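Local coordinates for branched-chain amino acid aminotransferase (Thermoproteus uzoniensis, PDB 5CE8), which probably transfers the amino group of leucine, isoleucine or valine to 2-oxoglutarate, using pyridoxal 5'-phosphate as cofactor, at residues Lys14-Gly19 against Val78-Glu83; Val57-Asp62 against Glu221-Glu226. One frame throughout, in Å; residues are numbered along the deposited sequence.

The centres of contacts 1 and 2 lie about 19 Å apart, and both reach the same antiparallel sheet. Contact 1 uses strand 14-17 near one border of that sheet. Contact 2 uses the end of strand 55-58 near the other. Helices 60-74 and 82-95, consecutive in the chain, connect them: E83 OE2 forms a salt bridge with R61 NH2 (2.9 Å), and A82 packs on R61. The segments alternate along the chain in the order 14-19, 57-62, 78-83, 221-226. Contact 1 stays within the sheet and its helices, away from the cofactor site. Contact 2 ties this part of the fold to helix 223-235, whose start binds the cofactor phosphate.

Contact 1 of 2, residues Lys14-Gly19 against Val78-Glu83; sequences KVWLDG and VPYTAE
The benzo edge of W16 points at one face of the Y80 ring. W16 CH2 sits above that face, toward its rim, 3.7 Å from Y80 CZ. The pair is a T-shaped (edge-to-face) stack. The ring centroids, taken on the six-membered ring of W16, are 5.2 Å apart, and the planes meet at 62°. W16 CG is anti to the backbone N (chi1 -171°), which carries the indole off the strand toward Y80.

The phenol end of Y80 reaches the turn after the strand. Y80 OH lies 3.2 Å from the carbonyl carbon C of D18. D18 OD1 stands near the plane of the phenol at its edge, 3.6 Å from Y80 OH. No hydrogen bond crosses the contact. The D18 carboxylate is held instead by S125 OG at OD2 and by the backbone N of V126 at OD1. These bonds position it beside the phenol. G19 N lies over one face of the W16 indole, toward its rim.

On the Y80 side, T81 is the N-cap of helix 82-95, so Y80 stands just ahead of that helix and also packs on L85. W16 lies between sheet and helix, touching V126 and I128 of strand 125-132 and A88 and T92 of helix 82-95. Strand 14-17 pairs with strands 20-23 and 125-132, and the W16-Y80 stack joins its end to the loop leading into helix 82-95.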
ATOM      1  N   LYS A  14      25.630  39.642 -11.382  1.00 26.07           N
ATOM      2  CA  LYS A  14      25.704  39.734  -9.910  1.00 25.36           C
ATOM      3  C   LYS A  14      24.629  38.811  -9.335  1.00 22.92           C
ATOM      4  O   LYS A  14      23.572  38.722  -9.918  1.00 25.58           O
ATOM      5  CB  LYS A  14      25.389  41.164  -9.449  1.00 28.06           C
ATOM      6  CG  LYS A  14      26.477  42.275  -9.591  1.00 26.95           C
ATOM      7  CD  LYS A  14      27.837  41.925  -9.073  1.00 27.76           C
ATOM      8  CE  LYS A  14      28.683  43.210  -9.317  1.00 31.48           C
ATOM      9  NZ  LYS A  14      30.106  43.036  -8.931  1.00 30.49           N
ATOM     10  N   VAL A  15      24.941  38.129  -8.236  1.00 24.47           N
ATOM     11  CA  VAL A  15      24.081  37.204  -7.524  1.00 22.27           C
ATOM     12  C   VAL A  15      24.144  37.583  -6.046  1.00 25.28           C
ATOM     13  O   VAL A  15      25.176  37.984  -5.507  1.00 24.06           O
ATOM     14  CB  VAL A  15      24.604  35.730  -7.706  1.00 22.02           C
ATOM     15  CG1 VAL A  15      23.957  34.779  -6.692  1.00 20.60           C
ATOM     16  CG2 VAL A  15      24.375  35.213  -9.180  1.00 20.44           C
ATOM     17  N   TRP A  16      23.018  37.496  -5.390  1.00 23.57           N
ATOM     18  CA  TRP A  16      22.979  37.805  -3.978  1.00 23.18           C
ATOM     19  C   TRP A  16      23.299  36.556  -3.186  1.00 26.98           C
ATOM     20  O   TRP A  16      22.713  35.462  -3.342  1.00 23.57           O
ATOM     21  CB  TRP A  16      21.627  38.448  -3.674  1.00 22.69           C
ATOM     22  CG  TRP A  16      21.304  39.064  -2.377  1.00 21.33           C
ATOM     23  CD1 TRP A  16      21.166  40.383  -2.161  1.00 20.19           C
ATOM     24  CD2 TRP A  16      20.828  38.423  -1.171  1.00 23.43           C
ATOM     25  NE1 TRP A  16      20.730  40.593  -0.892  1.00 22.37           N
ATOM     26  CE2 TRP A  16      20.496  39.423  -0.268  1.00 19.40           C
ATOM     27  CE3 TRP A  16      20.681  37.129  -0.770  1.00 22.98           C
ATOM     28  CZ2 TRP A  16      20.001  39.167   1.005  1.00 24.70           C
ATOM     29  CZ3 TRP A  16      20.157  36.886   0.509  1.00 28.94           C
ATOM     30  CH2 TRP A  16      19.868  37.882   1.377  1.00 24.29           C
ATOM     31  N   LEU A  17      24.207  36.756  -2.253  1.00 25.74           N
ATOM     32  CA  LEU A  17      24.635  35.750  -1.397  1.00 24.40           C
ATOM     33  C   LEU A  17      24.734  36.333  -0.007  1.00 25.38           C
ATOM     34  O   LEU A  17      25.566  37.206   0.260  1.00 24.53           O
ATOM     35  CB  LEU A  17      25.953  35.295  -1.939  1.00 25.40           C
ATOM     36  CG  LEU A  17      26.581  34.106  -1.251  1.00 31.25           C
ATOM     37  CD1 LEU A  17      25.530  33.117  -0.889  1.00 30.00           C
ATOM     38  CD2 LEU A  17      27.618  33.415  -2.122  1.00 32.14           C
ATOM     39  N   ASP A  18      23.862  35.901   0.878  1.00 26.00           N
ATOM     40  CA  ASP A  18      23.881  36.381   2.227  1.00 27.66           C
ATOM     41  C   ASP A  18      24.045  37.882   2.451  1.00 28.08           C
ATOM     42  O   ASP A  18      24.900  38.387   3.236  1.00 26.60           O
ATOM     43  CB  ASP A  18      24.903  35.581   3.004  1.00 31.25           C
ATOM     44  CG  ASP A  18      24.334  34.234   3.455  1.00 32.11           C
ATOM     45  OD1 ASP A  18      23.136  34.006   3.299  1.00 29.54           O
ATOM     46  OD2 ASP A  18      25.101  33.415   3.944  1.00 30.94           O
ATOM     47  N   GLY A  19      23.179  38.600   1.779  1.00 26.28           N
ATOM     48  CA  GLY A  19      23.154  40.026   1.914  1.00 30.17           C
ATOM     49  C   GLY A  19      24.234  40.778   1.175  1.00 27.43           C
ATOM     50  O   GLY A  19      24.369  41.925   1.469  1.00 29.77           O
ATOM     51  N   VAL A  78      16.278  29.692   8.283  1.00 32.58           N
ATOM     52  CA  VAL A  78      16.551  30.764   7.306  1.00 30.62           C
ATOM     53  C   VAL A  78      16.554  32.098   8.046  1.00 29.14           C
ATOM     54  O   VAL A  78      15.528  32.553   8.497  1.00 30.13           O
ATOM     55  CB  VAL A  78      15.543  30.720   6.162  1.00 28.52           C
ATOM     56  CG1 VAL A  78      15.765  31.886   5.204  1.00 29.36           C
ATOM     57  CG2 VAL A  78      15.684  29.408   5.411  1.00 29.80           C
ATOM     58  N   PRO A  79      17.720  32.762   8.170  1.00 31.57           N
ATOM     59  CA  PRO A  79      17.731  33.944   9.018  1.00 30.89           C
ATOM     60  C   PRO A  79      17.284  35.230   8.341  1.00 29.55           C
ATOM     61  O   PRO A  79      17.821  36.271   8.619  1.00 31.87           O
ATOM     62  CB  PRO A  79      19.209  34.030   9.439  1.00 29.50           C
ATOM     63  CG  PRO A  79      19.955  33.451   8.285  1.00 32.87           C
ATOM     64  CD  PRO A  79      19.073  32.379   7.729  1.00 32.29           C
ATOM     65  N   TYR A  80      16.339  35.163   7.439  1.00 29.40           N
ATOM     66  CA  TYR A  80      15.835  36.328   6.732  1.00 28.35           C
ATOM     67  C   TYR A  80      14.346  36.296   6.674  1.00 28.86           C
ATOM     68  O   TYR A  80      13.740  35.231   6.541  1.00 30.59           O
ATOM     69  CB  TYR A  80      16.323  36.311   5.311  1.00 29.28           C
ATOM     70  CG  TYR A  80      17.797  36.513   5.162  1.00 33.55           C
ATOM     71  CD1 TYR A  80      18.361  37.794   5.318  1.00 30.55           C
ATOM     72  CD2 TYR A  80      18.655  35.430   4.902  1.00 30.30           C
ATOM     73  CE1 TYR A  80      19.734  37.977   5.155  1.00 34.62           C
ATOM     74  CE2 TYR A  80      20.007  35.611   4.761  1.00 34.23           C
ATOM     75  CZ  TYR A  80      20.552  36.878   4.877  1.00 37.52           C
ATOM     76  OH  TYR A  80      21.929  37.059   4.758  1.00 46.13           O
ATOM     77  N   THR A  81      13.726  37.461   6.645  1.00 30.74           N
ATOM     78  CA  THR A  81      12.261  37.460   6.485  1.00 30.30           C
ATOM     79  C   THR A  81      11.917  37.470   4.991  1.00 28.54           C
ATOM     80  O   THR A  81      12.752  37.682   4.083  1.00 25.32           O
ATOM     81  CB  THR A  81      11.680  38.678   7.156  1.00 29.87           C
ATOM     82  OG1 THR A  81      12.247  39.806   6.475  1.00 30.74           O
ATOM     83  CG2 THR A  81      12.051  38.696   8.603  1.00 26.77           C
ATOM     84  N   ALA A  82      10.652  37.263   4.752  1.00 32.05           N
ATOM     85  CA  ALA A  82      10.085  37.318   3.413  1.00 29.66           C
ATOM     86  C   ALA A  82      10.386  38.646   2.772  1.00 30.62           C
ATOM     87  O   ALA A  82      10.704  38.740   1.589  1.00 24.62           O
ATOM     88  CB  ALA A  82       8.589  37.153   3.523  1.00 27.31           C
ATOM     89  N   GLU A  83      10.261  39.678   3.595  1.00 29.07           N
ATOM     90  CA  GLU A  83      10.357  41.054   3.181  1.00 31.62           C
ATOM     91  C   GLU A  83      11.778  41.345   2.776  1.00 25.71           C
ATOM     92  O   GLU A  83      12.003  41.804   1.674  1.00 26.78           O
ATOM     93  CB  GLU A  83       9.834  41.959   4.335  1.00 40.44           C
ATOM     94  CG  GLU A  83      10.454  43.355   4.459  1.00 53.25           C
ATOM     95  CD  GLU A  83       9.413  44.434   4.381  1.00 52.56           C
ATOM     96  OE1 GLU A  83       9.135  45.074   5.419  1.00 55.87           O
ATOM     97  OE2 GLU A  83       8.880  44.571   3.262  1.00 48.38           O
TER

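Contact 2 of 2, residues Val57-Asp62 against Glu221-Glu226; sequences VFRLRD and EGITRE. With PLP (pyridoxal-5'-phosphate), chain D.
The first turns of helices 60-74 and 223-235 lie near each other, with D62 CA and I223 CA 7.7 Å apart. R59 and G222 are their N-cap residues. The R59 chain bends at chi3 (66°) and passes I223, whose CG2 lies over one face of the guanidinium, 3.6 Å from R59 NE. I223 CD1 reaches D62 CB.

R59 grips one oxygen of D62 side-on. NE and NH2 both donate to D62 OD2, which lies in the guanidinium plane; the NE bond is 2.8 Å long. R59 NH2 also makes a bent salt bridge to E226 OE2 (2.8 Å, N-H...O 141°), meeting it from above the carboxylate plane, with OE2 tilted from the guanidinium plane. A water accepts from R59 NH1 and donates to E226 OE2. R59 NH1 also bonds T227 OG1, and W302 adds a cation-pi contact.

I223 N donates to PLP O3P (3.2 Å), while T224 N and OG1 both donate to PLP O2P. These donors are part of a phosphate cup at a helix N-terminus, whose dipole probably helps hold the anion; R66, Y167 and T260 also bond PLP. R59, placed between two carboxylates, probably offsets their repulsion and fastens the phosphate-binding helix to helix 60-74.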
ATOM      1  N   VAL A  57       8.000  41.653 -11.100  1.00 24.48           N
ATOM      2  CA  VAL A  57       8.232  40.359 -10.494  1.00 22.71           C
ATOM      3  C   VAL A  57       6.866  39.808 -10.015  1.00 22.24           C
ATOM      4  O   VAL A  57       6.095  40.539  -9.403  1.00 22.86           O
ATOM      5  CB  VAL A  57       9.144  40.418  -9.287  1.00 21.09           C
ATOM      6  CG1 VAL A  57       9.572  39.006  -8.937  1.00 21.39           C
ATOM      7  CG2 VAL A  57      10.405  41.300  -9.426  1.00 22.19           C
ATOM      8  N   PHE A  58       6.546  38.586 -10.411  1.00 22.13           N
ATOM      9  CA  PHE A  58       5.189  38.078 -10.248  1.00 19.95           C
ATOM     10  C   PHE A  58       5.143  37.332  -8.986  1.00 20.39           C
ATOM     11  O   PHE A  58       5.934  36.354  -8.817  1.00 24.60           O
ATOM     12  CB  PHE A  58       4.760  37.174 -11.346  1.00 22.26           C
ATOM     13  CG  PHE A  58       3.314  36.771 -11.220  1.00 19.76           C
ATOM     14  CD1 PHE A  58       2.269  37.745 -11.347  1.00 18.45           C
ATOM     15  CD2 PHE A  58       2.976  35.484 -10.953  1.00 19.29           C
ATOM     16  CE1 PHE A  58       0.951  37.394 -11.144  1.00 18.29           C
ATOM     17  CE2 PHE A  58       1.668  35.095 -10.859  1.00 18.12           C
ATOM     18  CZ  PHE A  58       0.632  36.039 -10.985  1.00 18.75           C
ATOM     19  N   ARG A  59       4.245  37.769  -8.105  1.00 23.26           N
ATOM     20  CA  ARG A  59       3.957  37.247  -6.740  1.00 24.26           C
ATOM     21  C   ARG A  59       5.173  36.989  -5.880  1.00 28.10           C
ATOM     22  O   ARG A  59       5.356  35.901  -5.237  1.00 23.30           O
ATOM     23  CB  ARG A  59       2.961  36.097  -6.713  1.00 24.64           C
ATOM     24  CG  ARG A  59       1.695  36.443  -7.442  1.00 21.63           C
ATOM     25  CD  ARG A  59       0.687  35.259  -7.488  1.00 22.76           C
ATOM     26  NE  ARG A  59       0.216  34.957  -6.154  1.00 20.42           N
ATOM     27  CZ  ARG A  59      -0.924  34.312  -5.871  1.00 23.53           C
ATOM     28  NH1 ARG A  59      -1.739  33.833  -6.794  1.00 23.46           N
ATOM     29  NH2 ARG A  59      -1.309  34.208  -4.642  1.00 18.19           N
ATOM     30  N   LEU A  60       6.001  38.037  -5.813  1.00 24.87           N
ATOM     31  CA  LEU A  60       7.287  37.893  -5.080  1.00 21.62           C
ATOM     32  C   LEU A  60       7.186  37.472  -3.664  1.00 24.80           C
ATOM     33  O   LEU A  60       7.802  36.489  -3.232  1.00 22.82           O
ATOM     34  CB  LEU A  60       8.010  39.210  -5.143  1.00 22.87           C
ATOM     35  CG  LEU A  60       9.398  39.375  -4.545  1.00 24.43           C
ATOM     36  CD1 LEU A  60      10.288  38.212  -4.980  1.00 23.37           C
ATOM     37  CD2 LEU A  60       9.933  40.773  -4.901  1.00 20.48           C
ATOM     38  N   ARG A  61       6.386  38.217  -2.916  1.00 24.56           N
ATOM     39  CA  ARG A  61       6.165  37.934  -1.512  1.00 26.68           C
ATOM     40  C   ARG A  61       5.511  36.596  -1.276  1.00 22.69           C
ATOM     41  O   ARG A  61       5.804  35.943  -0.295  1.00 19.39           O
ATOM     42  CB  ARG A  61       5.337  39.058  -0.856  1.00 31.67           C
ATOM     43  CG  ARG A  61       5.202  39.017   0.675  1.00 41.41           C
ATOM     44  CD  ARG A  61       6.538  39.281   1.391  1.00 50.79           C
ATOM     45  NE  ARG A  61       7.072  40.616   1.070  1.00 64.67           N
ATOM     46  CZ  ARG A  61       6.945  41.708   1.837  1.00 65.20           C
ATOM     47  NH1 ARG A  61       6.332  41.652   3.029  1.00 57.25           N
ATOM     48  NH2 ARG A  61       7.462  42.869   1.418  1.00 61.19           N
ATOM     49  N   ASP A  62       4.608  36.159  -2.142  1.00 23.51           N
ATOM     50  CA  ASP A  62       4.033  34.846  -1.939  1.00 22.16           C
ATOM     51  C   ASP A  62       5.173  33.767  -2.078  1.00 22.88           C
ATOM     52  O   ASP A  62       5.153  32.777  -1.373  1.00 24.88           O
ATOM     53  CB  ASP A  62       2.920  34.580  -2.935  1.00 22.27           C
ATOM     54  CG  ASP A  62       1.653  35.402  -2.669  1.00 21.63           C
ATOM     55  OD1 ASP A  62       1.234  35.609  -1.541  1.00 23.81           O
ATOM     56  OD2 ASP A  62       1.003  35.763  -3.609  1.00 23.20           O
ATOM     57  N   GLU A 221       2.040  22.795  -3.644  1.00 22.11           N
ATOM     58  CA  GLU A 221       1.021  23.866  -3.738  1.00 23.61           C
ATOM     59  C   GLU A 221       1.521  25.014  -4.642  1.00 21.87           C
ATOM     60  O   GLU A 221       2.036  25.954  -4.167  1.00 25.50           O
ATOM     61  CB  GLU A 221       0.616  24.390  -2.369  1.00 25.65           C
ATOM     62  CG  GLU A 221      -0.579  25.372  -2.441  1.00 28.64           C
ATOM     63  CD  GLU A 221      -1.155  25.716  -1.084  1.00 30.67           C
ATOM     64  OE1 GLU A 221      -0.566  25.320  -0.043  1.00 35.39           O
ATOM     65  OE2 GLU A 221      -2.192  26.447  -1.025  1.00 30.18           O
ATOM     66  N   GLY A 222       1.360  24.914  -5.950  1.00 18.28           N
ATOM     67  CA  GLY A 222       1.915  25.875  -6.824  1.00 25.50           C
ATOM     68  C   GLY A 222       1.128  27.167  -6.671  1.00 23.18           C
ATOM     69  O   GLY A 222      -0.117  27.172  -6.460  1.00 22.04           O
ATOM     70  N   ILE A 223       1.871  28.227  -6.841  1.00 22.59           N
ATOM     71  CA  ILE A 223       1.401  29.577  -6.915  1.00 21.08           C
ATOM     72  C   ILE A 223       0.819  29.865  -8.307  1.00 22.39           C
ATOM     73  O   ILE A 223      -0.076  30.680  -8.410  1.00 27.27           O
ATOM     74  CB  ILE A 223       2.511  30.547  -6.544  1.00 19.56           C
ATOM     75  CG1 ILE A 223       2.646  30.451  -5.028  1.00 20.74           C
ATOM     76  CG2 ILE A 223       2.167  31.998  -6.944  1.00 21.80           C
ATOM     77  CD1 ILE A 223       3.826  31.089  -4.376  1.00 21.45           C
ATOM     78  N   THR A 224       1.313  29.229  -9.353  1.00 18.44           N
ATOM     79  CA  THR A 224       0.634  29.289 -10.625  1.00 19.85           C
ATOM     80  C   THR A 224      -0.726  28.580 -10.521  1.00 20.76           C
ATOM     81  O   THR A 224      -1.742  29.103 -11.021  1.00 21.50           O
ATOM     82  CB  THR A 224       1.517  28.696 -11.750  1.00 21.94           C
ATOM     83  OG1 THR A 224       2.820  29.351 -11.718  1.00 23.79           O
ATOM     84  CG2 THR A 224       0.875  28.971 -13.080  1.00 21.49           C
ATOM     85  N   ARG A 225      -0.717  27.463  -9.821  1.00 17.53           N
ATOM     86  CA  ARG A 225      -1.961  26.696  -9.492  1.00 17.17           C
ATOM     87  C   ARG A 225      -2.951  27.587  -8.772  1.00 17.73           C
ATOM     88  O   ARG A 225      -4.140  27.653  -9.176  1.00 19.92           O
ATOM     89  CB  ARG A 225      -1.601  25.432  -8.747  1.00 16.10           C
ATOM     90  CG  ARG A 225      -2.797  24.634  -8.167  1.00 16.22           C
ATOM     91  CD  ARG A 225      -2.268  23.579  -7.273  1.00 17.33           C
ATOM     92  NE  ARG A 225      -3.331  22.666  -6.821  1.00 17.31           N
ATOM     93  CZ  ARG A 225      -4.128  22.866  -5.795  1.00 18.59           C
ATOM     94  NH1 ARG A 225      -4.032  23.961  -5.021  1.00 23.39           N
ATOM     95  NH2 ARG A 225      -5.080  21.980  -5.590  1.00 16.38           N
ATOM     96  N   GLU A 226      -2.466  28.310  -7.739  1.00 17.49           N
ATOM     97  CA  GLU A 226      -3.284  29.159  -6.986  1.00 20.14           C
ATOM     98  C   GLU A 226      -3.815  30.288  -7.884  1.00 21.85           C
ATOM     99  O   GLU A 226      -5.038  30.598  -7.895  1.00 19.96           O
ATOM    100  CB  GLU A 226      -2.532  29.728  -5.795  1.00 23.42           C
ATOM    101  CG  GLU A 226      -3.403  30.427  -4.752  1.00 28.22           C
ATOM    102  CD  GLU A 226      -2.598  31.067  -3.643  1.00 29.51           C
ATOM    103  OE1 GLU A 226      -1.765  30.356  -2.973  1.00 37.94           O
ATOM    104  OE2 GLU A 226      -2.806  32.258  -3.407  1.00 31.29           O
TER
HETATM  105  N1  PLP D 301       5.174  21.083  -8.856  1.00 18.64           N
HETATM  106  C2  PLP D 301       6.325  20.852  -8.231  1.00 23.58           C
HETATM  107  C2A PLP D 301       6.749  19.455  -7.892  1.00 24.34           C
HETATM  108  C3  PLP D 301       7.252  21.939  -7.948  1.00 24.45           C
HETATM  109  O3  PLP D 301       8.494  21.664  -7.381  1.00 23.41           O
HETATM  110  C4  PLP D 301       6.847  23.321  -8.324  1.00 23.64           C
HETATM  111  C4A PLP D 301       7.716  24.534  -8.061  1.00 23.39           C
HETATM  112  C5  PLP D 301       5.517  23.445  -8.985  1.00 24.16           C
HETATM  113  C6  PLP D 301       4.758  22.262  -9.210  1.00 20.07           C
HETATM  114  C5A PLP D 301       4.938  24.728  -9.511  1.00 22.10           C
HETATM  115  O4P PLP D 301       4.865  25.707  -8.538  1.00 22.37           O
HETATM  116  P   PLP D 301       4.806  27.218  -8.984  1.00 23.52           P
HETATM  117  O1P PLP D 301       6.066  27.568  -9.847  1.00 24.84           O
HETATM  118  O2P PLP D 301       3.482  27.429  -9.585  1.00 20.22           O
HETATM  119  O3P PLP D 301       4.967  28.073  -7.758  1.00 19.84           O
HETATM  120  O   HOH W   1      -4.213  33.442  -5.898  1.00 23.80           O